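Local coordinates for vibralactone Cyclase (Boreostereum vibrans, PDB 6KD0), which catalyses the cyclization that forms the fused bicyclic beta-lactone of vibralactone and has an alpha/beta-hydrolase fold, at residues Y83-S88 and Q126-S131; T92-L97 and P167-V172; T199-Q204 and N269-F274. All coordinates share one frame; numbering follows the deposited sequence.

Contact 1: residues Y83-S88 and Q126-S131; sequences YIPTSS and QVCAVS
Tyr-83 and Ala-129 form an antiparallel, hydrogen-bonded pair where strand 76-85 meets strand 128-132 in the central sheet of the alpha/beta-hydrolase fold. Tyr-83 N donates a hydrogen bond to Ala-129 O at 2.8 Å, and Ala-129 N returns a bond of 2.9 Å to Tyr-83 O. That second carbonyl also receives a CA-H contact from Cys-128.

The Tyr-83 side chain, with CG anti to its carbonyl carbon (chi1 -57°), is laid beside the partner strand. Its ring turns an edge to Ala-129 O, which lies in the ring plane 3.5 Å from CD1, while the methyl of Ala-129 packs against CB and CD1. At the far end one water donates to both Tyr-83 OH (2.8 Å) and Ser-131 OG (2.9 Å); the phenol oxygen is also hydrogen-bonded to Asp-115.

Past the pair, Pro-85 CD rests on Cys-128 SG. The Gln-126 chain bends at chi2 (-67°) and brings its amide to Pro-85 CB, 3.8 Å from NE2, which is also hydrogen-bonded to Asp-123 O. Two waters join this amide to Ser-87 and Ser-88: NE2 gives one bond of 3.1 Å to a water that also accepts from Ser-87 OG, and a second water donates to OE1 at 2.8 Å while accepting from Ser-88 N. Without the Gln-126 amide, as with an alanine in its place, both waters and Asp-123 O lose a partner, and the 87-88 loop would probably be held less firmly.

Helix 115-125 packs on Tyr-83 through Leu-118, Arg-119 and Cys-122, strand 64-73 flanks strand 76-85, and strand 97-101 continues the sheet beyond 128-132.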
loop_
_atom_site.group_PDB
_atom_site.type_symbol
_atom_site.label_atom_id
_atom_site.label_comp_id
_atom_site.label_asym_id
_atom_site.label_seq_id
_atom_site.Cartn_x
_atom_site.Cartn_y
_atom_site.Cartn_z
ATOM N N TYR A 83 5.656 15.597 -3.154
ATOM C CA TYR A 83 7.027 15.354 -3.574
ATOM C C TYR A 83 7.065 15.733 -5.046
ATOM O O TYR A 83 6.444 15.054 -5.875
ATOM C CB TYR A 83 7.424 13.881 -3.379
ATOM C CG TYR A 83 7.270 13.357 -1.964
ATOM C CD1 TYR A 83 6.007 13.041 -1.453
ATOM C CD2 TYR A 83 8.375 13.170 -1.142
ATOM C CE1 TYR A 83 5.859 12.579 -0.162
ATOM C CE2 TYR A 83 8.234 12.699 0.160
ATOM C CZ TYR A 83 6.968 12.406 0.638
ATOM O OH TYR A 83 6.812 11.951 1.933
ATOM N N ILE A 84 7.772 16.812 -5.370
ATOM C CA ILE A 84 7.649 17.499 -6.647
ATOM C C ILE A 84 9.015 17.484 -7.318
ATOM O O ILE A 84 9.979 17.984 -6.737
ATOM C CB ILE A 84 7.159 18.942 -6.452
ATOM C CG1 ILE A 84 5.867 18.938 -5.626
ATOM C CG2 ILE A 84 7.039 19.654 -7.806
ATOM C CD1 ILE A 84 5.587 20.224 -4.878
ATOM N N PRO A 85 9.154 16.906 -8.520
ATOM C CA PRO A 85 10.444 16.951 -9.221
ATOM C C PRO A 85 10.764 18.359 -9.682
ATOM O O PRO A 85 9.886 19.096 -10.141
ATOM C CB PRO A 85 10.249 16.019 -10.423
ATOM C CG PRO A 85 8.790 15.814 -10.565
ATOM C CD PRO A 85 8.116 16.180 -9.269
ATOM N N THR A 86 12.045 18.724 -9.567
ATOM C CA THR A 86 12.492 20.062 -9.927
ATOM C C THR A 86 13.813 20.021 -10.675
ATOM O O THR A 86 14.620 20.941 -10.542
ATOM C CB THR A 86 12.655 20.970 -8.703
ATOM O OG1 THR A 86 13.685 20.454 -7.849
ATOM C CG2 THR A 86 11.370 21.104 -7.928
ATOM N N SER A 87 14.066 18.952 -11.439
ATOM C CA SER A 87 15.292 18.883 -12.232
ATOM C C SER A 87 15.127 19.441 -13.641
ATOM O O SER A 87 16.132 19.791 -14.276
ATOM C CB SER A 87 15.812 17.447 -12.302
ATOM O OG SER A 87 14.844 16.553 -12.826
ATOM N N SER A 88 13.902 19.517 -14.155
ATOM C CA SER A 88 13.689 20.148 -15.451
ATOM C C SER A 88 14.075 21.626 -15.397
ATOM O O SER A 88 13.806 22.301 -14.399
ATOM C CB SER A 88 12.230 20.016 -15.878
ATOM O OG SER A 88 11.983 20.772 -17.049
ATOM N N GLN A 126 9.847 11.035 -12.527
ATOM C CA GLN A 126 9.330 12.353 -12.870
ATOM C C GLN A 126 7.811 12.402 -12.685
ATOM O O GLN A 126 7.050 12.666 -13.615
ATOM C CB GLN A 126 9.746 12.731 -14.295
ATOM C CG GLN A 126 11.264 12.889 -14.442
ATOM C CD GLN A 126 11.800 14.076 -13.659
ATOM O OE1 GLN A 126 11.564 15.223 -14.021
ATOM N NE2 GLN A 126 12.495 13.803 -12.562
ATOM N N VAL A 127 7.377 12.128 -11.450
ATOM C CA VAL A 127 5.976 12.264 -11.068
ATOM C C VAL A 127 5.934 13.019 -9.751
ATOM O O VAL A 127 6.892 13.002 -8.982
ATOM C CB VAL A 127 5.252 10.905 -10.919
ATOM C CG1 VAL A 127 5.359 10.083 -12.209
ATOM C CG2 VAL A 127 5.812 10.136 -9.732
ATOM N N CYS A 128 4.814 13.698 -9.508
ATOM C CA CYS A 128 4.524 14.278 -8.206
ATOM C C CYS A 128 3.891 13.200 -7.337
ATOM O O CYS A 128 2.889 12.599 -7.730
ATOM C CB CYS A 128 3.577 15.471 -8.323
ATOM S SG CYS A 128 4.254 16.808 -9.318
ATOM N N ALA A 129 4.476 12.953 -6.177
ATOM C CA ALA A 129 3.939 11.979 -5.238
ATOM C C ALA A 129 3.191 12.695 -4.125
ATOM O O ALA A 129 3.528 13.821 -3.750
ATOM C CB ALA A 129 5.038 11.109 -4.641
ATOM N N VAL A 130 2.173 12.028 -3.590
ATOM C CA VAL A 130 1.383 12.551 -2.481
ATOM C C VAL A 130 1.286 11.457 -1.429
ATOM O O VAL A 130 1.026 10.297 -1.767
ATOM C CB VAL A 130 -0.026 12.968 -2.950
ATOM C CG1 VAL A 130 -0.798 13.601 -1.808
ATOM C CG2 VAL A 130 0.065 13.891 -4.146
ATOM N N SER A 131 1.509 11.820 -0.170
ATOM C CA SER A 131 1.431 10.910 0.970
ATOM C C SER A 131 0.577 11.565 2.048
ATOM O O SER A 131 0.722 12.763 2.301
ATOM C CB SER A 131 2.826 10.617 1.509
ATOM O OG SER A 131 2.788 9.546 2.443
HETATM O O HOH W 1 5.668 9.462 2.607
HETATM O O HOH W 2 14.069 15.439 -10.423
HETATM O O HOH W 3 11.832 17.823 -13.126
#

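Contact 2: residues T92-L97 and P167-V172; sequences TKTYPL and PKKGFV
Leu-97 lies between two parallel-strand backbone bonds to the 167-172 segment. Its N donates to Gly-170 O at 2.9 Å, and its O accepts from Val-172 N, also at 2.9 Å. Phe-171 CA adds a CA-H contact to the same Leu-97 oxygen.

The polar side-chain bonds belong to Lys-169. Extended beyond CG, its chain runs past Pro-96 and meets Thr-94 nearly at a right angle, where NZ is gripped twice: Thr-94 OG1 and Thr-94 O each accept from NZ at 3.0 Å. A water bound to Thr-94 N makes a further, weak bond to NZ. Lys-93 NZ, 5.4 Å from Lys-169 NZ, carries a like charge; the two Thr-94 oxygens and the water probably ease the charge on Lys-169 NZ.

Apolar contacts fill the rest. Leu-97 and Phe-171 point the same way, side by side, with Leu-97 CD1 only 3.4 Å from CE1 of the ring, and Leu-97 CD1 also reaches Pro-167 CB. Pro-96 CG sits on Lys-169 CB. A CB on Gly-170 would come within 3.1 Å of Pro-96 CB, and its phi of 136° independently calls for glycine.

Parallel neighbours 97-101 and 171-176, with 128-132 beyond the first, have the 4-3-5 strand order of the alpha/beta-hydrolase fold: the chain leaves 128-132, runs through helix 144-158 and crosses over 97-101 to reach 171-176.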
loop_
_atom_site.group_PDB
_atom_site.type_symbol
_atom_site.label_atom_id
_atom_site.label_comp_id
_atom_site.label_asym_id
_atom_site.label_seq_id
_atom_site.Cartn_x
_atom_site.Cartn_y
_atom_site.Cartn_z
ATOM N N THR A 92 7.651 25.495 -14.844
ATOM C CA THR A 92 6.203 25.418 -15.015
ATOM C C THR A 92 5.724 24.063 -15.542
ATOM O O THR A 92 4.526 23.897 -15.797
ATOM C CB THR A 92 5.726 26.537 -15.952
ATOM O OG1 THR A 92 6.054 26.206 -17.306
ATOM C CG2 THR A 92 6.410 27.861 -15.599
ATOM N N LYS A 93 6.625 23.097 -15.708
ATOM C CA LYS A 93 6.246 21.773 -16.181
ATOM C C LYS A 93 5.315 21.097 -15.179
ATOM O O LYS A 93 5.466 21.265 -13.967
ATOM C CB LYS A 93 7.508 20.932 -16.392
ATOM C CG LYS A 93 7.323 19.670 -17.206
ATOM C CD LYS A 93 8.686 19.059 -17.517
ATOM C CE LYS A 93 8.596 17.602 -17.952
ATOM N NZ LYS A 93 7.950 17.420 -19.275
ATOM N N THR A 94 4.340 20.339 -15.690
ATOM C CA THR A 94 3.457 19.520 -14.868
ATOM C C THR A 94 3.738 18.043 -15.114
ATOM O O THR A 94 4.158 17.642 -16.205
ATOM C CB THR A 94 1.978 19.823 -15.140
ATOM O OG1 THR A 94 1.685 19.559 -16.515
ATOM C CG2 THR A 94 1.665 21.277 -14.822
ATOM N N TYR A 95 3.489 17.233 -14.097
ATOM C CA TYR A 95 3.892 15.836 -14.075
ATOM C C TYR A 95 2.702 14.947 -13.760
ATOM O O TYR A 95 1.700 15.418 -13.212
ATOM C CB TYR A 95 4.987 15.613 -13.024
ATOM C CG TYR A 95 6.177 16.497 -13.252
ATOM C CD1 TYR A 95 7.191 16.112 -14.119
ATOM C CD2 TYR A 95 6.270 17.736 -12.631
ATOM C CE1 TYR A 95 8.285 16.925 -14.346
ATOM C CE2 TYR A 95 7.369 18.558 -12.843
ATOM C CZ TYR A 95 8.368 18.148 -13.698
ATOM O OH TYR A 95 9.447 18.982 -13.896
ATOM N N PRO A 96 2.785 13.652 -14.083
ATOM C CA PRO A 96 1.753 12.719 -13.612
ATOM C C PRO A 96 1.711 12.684 -12.092
ATOM O O PRO A 96 2.618 13.173 -11.404
ATOM C CB PRO A 96 2.178 11.367 -14.194
ATOM C CG PRO A 96 3.177 11.702 -15.302
ATOM C CD PRO A 96 3.825 12.984 -14.893
ATOM N N LEU A 97 0.633 12.089 -11.571
ATOM C CA LEU A 97 0.262 12.174 -10.159
ATOM C C LEU A 97 0.279 10.778 -9.547
ATOM O O LEU A 97 -0.435 9.892 -10.021
ATOM C CB LEU A 97 -1.141 12.778 -10.021
ATOM C CG LEU A 97 -1.511 13.667 -8.833
ATOM C CD1 LEU A 97 -3.002 13.580 -8.495
ATOM C CD2 LEU A 97 -0.663 13.402 -7.631
ATOM N N PRO A 167 -3.287 15.144 -13.268
ATOM C CA PRO A 167 -3.718 13.741 -13.307
ATOM C C PRO A 167 -4.090 13.269 -14.696
ATOM O O PRO A 167 -4.130 12.054 -14.928
ATOM C CB PRO A 167 -4.919 13.710 -12.351
ATOM C CG PRO A 167 -5.389 15.108 -12.247
ATOM C CD PRO A 167 -4.185 15.992 -12.473
ATOM N N LYS A 168 -4.359 14.184 -15.633
ATOM C CA LYS A 168 -4.545 13.783 -17.022
ATOM C C LYS A 168 -3.275 13.200 -17.615
ATOM O O LYS A 168 -3.355 12.463 -18.600
ATOM C CB LYS A 168 -4.996 14.969 -17.877
ATOM C CG LYS A 168 -6.260 15.660 -17.397
ATOM C CD LYS A 168 -7.513 14.920 -17.806
ATOM C CE LYS A 168 -7.849 15.165 -19.268
ATOM N NZ LYS A 168 -8.097 13.893 -20.008
ATOM N N LYS A 169 -2.114 13.513 -17.038
ATOM C CA LYS A 169 -0.866 12.907 -17.476
ATOM C C LYS A 169 -0.635 11.535 -16.858
ATOM O O LYS A 169 0.350 10.873 -17.200
ATOM C CB LYS A 169 0.299 13.842 -17.143
ATOM C CG LYS A 169 0.130 15.214 -17.787
ATOM C CD LYS A 169 1.433 15.989 -17.827
ATOM C CE LYS A 169 1.311 17.221 -18.723
ATOM N NZ LYS A 169 2.632 17.940 -18.816
ATOM N N GLY A 170 -1.541 11.080 -16.004
ATOM C CA GLY A 170 -1.357 9.838 -15.288
ATOM C C GLY A 170 -1.765 10.070 -13.857
ATOM O O GLY A 170 -1.426 11.106 -13.281
ATOM N N PHE A 171 -2.491 9.113 -13.282
ATOM C CA PHE A 171 -3.053 9.263 -11.944
ATOM C C PHE A 171 -3.091 7.853 -11.349
ATOM O O PHE A 171 -4.037 7.100 -11.571
ATOM C CB PHE A 171 -4.427 9.923 -12.007
ATOM C CG PHE A 171 -4.990 10.319 -10.671
ATOM C CD1 PHE A 171 -4.206 10.319 -9.531
ATOM C CD2 PHE A 171 -6.324 10.703 -10.563
ATOM C CE1 PHE A 171 -4.755 10.684 -8.306
ATOM C CE2 PHE A 171 -6.868 11.065 -9.352
ATOM C CZ PHE A 171 -6.082 11.058 -8.222
ATOM N N VAL A 172 -2.032 7.503 -10.622
ATOM C CA VAL A 172 -1.833 6.156 -10.097
ATOM C C VAL A 172 -2.016 6.184 -8.586
ATOM O O VAL A 172 -1.394 6.999 -7.894
ATOM C CB VAL A 172 -0.439 5.612 -10.471
ATOM C CG1 VAL A 172 -0.176 4.283 -9.759
ATOM C CG2 VAL A 172 -0.337 5.441 -11.978
HETATM O O HOH W 4 3.948 20.963 -18.619
#

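Contact 3: residues T199-Q204 and N269-F274; sequences TPLTGQ and NLPPLF
Gln-204 faces Leu-273 across a parallel pair, where strand 203-207 begins beside strand 273-278. Its CB comes 3.9 Å from Pro-272 O. With CG anti to the backbone N (chi1 174°), the chain runs alongside Leu-273, both pointing the same way, and CG meets Leu-273 CD1 at 4.0 Å. The outstretched chain carries its amide to a bridging water: this water donates to Gln-204 OE1 at 2.8 Å and to Pro-271 O at 2.9 Å, giving a backbone carbonyl of the non-strand lead-in a partner. NE2 makes a weak hydrogen bond with Ser-183 OG.

Two backbone bonds set the register. Gln-204 N donates to Pro-272 O at 2.8 Å and Phe-274 N to Gln-204 O at 2.9 Å. Each acceptor takes a CA-H contact too, from Gly-203 and Leu-273 respectively, and Leu-273 CD1 also comes close to Gln-204 O.

The prolines cover the approach to the strands. Pro-271 leans its CB on the backbone of Gly-203, 3.5 Å from the N, and its CG on Leu-201 CB at 3.7 Å. Pro-272 CD instead touches Thr-202 O, on the residue whose OG1 is hydrogen-bonded to Phe-171 N.

Around this pair, Leu-184 and Ala-187 of helix 178-192 pack on Gln-204, strand 171-176 flanks 203-207 with Ile-173 against Leu-201 and Gln-204, and strand 301-307 lies beyond 273-278, touching Leu-273 and Phe-274.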
loop_
_atom_site.group_PDB
_atom_site.type_symbol
_atom_site.label_atom_id
_atom_site.label_comp_id
_atom_site.label_asym_id
_atom_site.label_seq_id
_atom_site.Cartn_x
_atom_site.Cartn_y
_atom_site.Cartn_z
ATOM N N THR A 199 -10.967 13.314 -14.137
ATOM C CA THR A 199 -9.616 12.969 -13.685
ATOM C C THR A 199 -9.637 11.571 -13.072
ATOM O O THR A 199 -9.376 11.399 -11.879
ATOM C CB THR A 199 -9.090 14.005 -12.686
ATOM O OG1 THR A 199 -9.892 13.976 -11.491
ATOM C CG2 THR A 199 -9.126 15.415 -13.289
ATOM N N PRO A 200 -9.958 10.547 -13.863
ATOM C CA PRO A 200 -10.056 9.199 -13.309
ATOM C C PRO A 200 -8.687 8.652 -12.953
ATOM O O PRO A 200 -7.658 9.053 -13.509
ATOM C CB PRO A 200 -10.681 8.385 -14.449
ATOM C CG PRO A 200 -10.160 9.069 -15.677
ATOM C CD PRO A 200 -10.191 10.549 -15.319
ATOM N N LEU A 201 -8.692 7.701 -12.022
ATOM C CA LEU A 201 -7.487 6.922 -11.772
ATOM C C LEU A 201 -7.098 6.192 -13.049
ATOM O O LEU A 201 -7.961 5.676 -13.762
ATOM C CB LEU A 201 -7.729 5.920 -10.643
ATOM C CG LEU A 201 -7.827 6.521 -9.242
ATOM C CD1 LEU A 201 -8.235 5.441 -8.229
ATOM C CD2 LEU A 201 -6.489 7.132 -8.829
ATOM N N THR A 202 -5.801 6.161 -13.357
ATOM C CA THR A 202 -5.331 5.415 -14.518
ATOM C C THR A 202 -4.559 4.152 -14.147
ATOM O O THR A 202 -4.117 3.431 -15.044
ATOM C CB THR A 202 -4.463 6.303 -15.419
ATOM O OG1 THR A 202 -3.276 6.699 -14.714
ATOM C CG2 THR A 202 -5.229 7.552 -15.810
ATOM N N GLY A 203 -4.383 3.866 -12.865
ATOM C CA GLY A 203 -3.654 2.679 -12.478
ATOM C C GLY A 203 -3.634 2.542 -10.974
ATOM O O GLY A 203 -3.886 3.499 -10.234
ATOM N N GLN A 204 -3.328 1.330 -10.533
ATOM C CA GLN A 204 -3.271 1.050 -9.113
ATOM C C GLN A 204 -2.205 0.011 -8.813
ATOM O O GLN A 204 -2.137 -1.022 -9.478
ATOM C CB GLN A 204 -4.617 0.551 -8.594
ATOM C CG GLN A 204 -4.553 0.118 -7.150
ATOM C CD GLN A 204 -5.919 0.101 -6.531
ATOM O OE1 GLN A 204 -6.893 -0.261 -7.189
ATOM N NE2 GLN A 204 -6.012 0.513 -5.272
ATOM N N ASN A 269 -14.230 -2.460 -14.227
ATOM C CA ASN A 269 -13.933 -1.075 -14.567
ATOM C C ASN A 269 -13.037 -0.397 -13.517
ATOM O O ASN A 269 -13.040 0.831 -13.388
ATOM C CB ASN A 269 -15.230 -0.278 -14.775
ATOM C CG ASN A 269 -15.010 1.011 -15.550
ATOM O OD1 ASN A 269 -14.067 1.116 -16.342
ATOM N ND2 ASN A 269 -15.870 2.011 -15.315
ATOM N N LEU A 270 -12.267 -1.192 -12.762
ATOM C CA LEU A 270 -11.232 -0.676 -11.884
ATOM C C LEU A 270 -9.998 -0.339 -12.709
ATOM O O LEU A 270 -9.876 -0.782 -13.856
ATOM C CB LEU A 270 -10.881 -1.713 -10.821
ATOM C CG LEU A 270 -11.994 -2.033 -9.823
ATOM C CD1 LEU A 270 -11.582 -3.187 -8.931
ATOM C CD2 LEU A 270 -12.321 -0.817 -8.990
ATOM N N PRO A 271 -9.073 0.448 -12.165
ATOM C CA PRO A 271 -7.837 0.747 -12.905
ATOM C C PRO A 271 -6.988 -0.497 -13.071
ATOM O O PRO A 271 -7.109 -1.458 -12.293
ATOM C CB PRO A 271 -7.125 1.795 -12.030
ATOM C CG PRO A 271 -8.135 2.262 -11.036
ATOM C CD PRO A 271 -9.145 1.167 -10.878
ATOM N N PRO A 272 -6.132 -0.529 -14.092
ATOM C CA PRO A 272 -5.177 -1.628 -14.214
ATOM C C PRO A 272 -4.418 -1.790 -12.907
ATOM O O PRO A 272 -4.085 -0.811 -12.243
ATOM C CB PRO A 272 -4.258 -1.191 -15.361
ATOM C CG PRO A 272 -5.002 -0.117 -16.088
ATOM C CD PRO A 272 -5.980 0.502 -15.135
ATOM N N LEU A 273 -4.180 -3.039 -12.523
ATOM C CA LEU A 273 -3.738 -3.379 -11.179
ATOM C C LEU A 273 -2.414 -4.125 -11.227
ATOM O O LEU A 273 -2.327 -5.190 -11.841
ATOM C CB LEU A 273 -4.788 -4.232 -10.472
ATOM C CG LEU A 273 -4.366 -4.818 -9.130
ATOM C CD1 LEU A 273 -4.095 -3.710 -8.119
ATOM C CD2 LEU A 273 -5.453 -5.752 -8.626
ATOM N N PHE A 274 -1.412 -3.594 -10.524
ATOM C CA PHE A 274 -0.127 -4.248 -10.307
ATOM C C PHE A 274 -0.097 -4.696 -8.851
ATOM O O PHE A 274 -0.107 -3.860 -7.938
ATOM C CB PHE A 274 1.033 -3.305 -10.634
ATOM C CG PHE A 274 2.400 -3.964 -10.629
ATOM C CD1 PHE A 274 3.132 -4.083 -9.459
ATOM C CD2 PHE A 274 2.971 -4.410 -11.812
ATOM C CE1 PHE A 274 4.390 -4.669 -9.464
ATOM C CE2 PHE A 274 4.227 -5.002 -11.827
ATOM C CZ PHE A 274 4.939 -5.130 -10.647
HETATM O O HOH W 5 -7.575 -1.762 -9.448
#

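All three contacts reach the same sheet and follow its order. Contacts 1 and 2, with centres 9 Å apart, join where Cys-128 N probably bonds to Pro-96 O at 2.9 Å; along the chain their segments alternate. Contact 2 passes to contact 3, about 14 Å away between centres, where Phe-171 O lies 2.7 Å from Thr-202 N, a probable hydrogen bond. Contacts 1 and 3 are about 20 Å apart between centres and do not touch. Strand 171-176, begun in contact 2, leads to what appears to be a nucleophile elbow at Ser-177, probably of a triad with Asp-281 and His-311; strand 273-278 of contact 3 leads toward Asp-281.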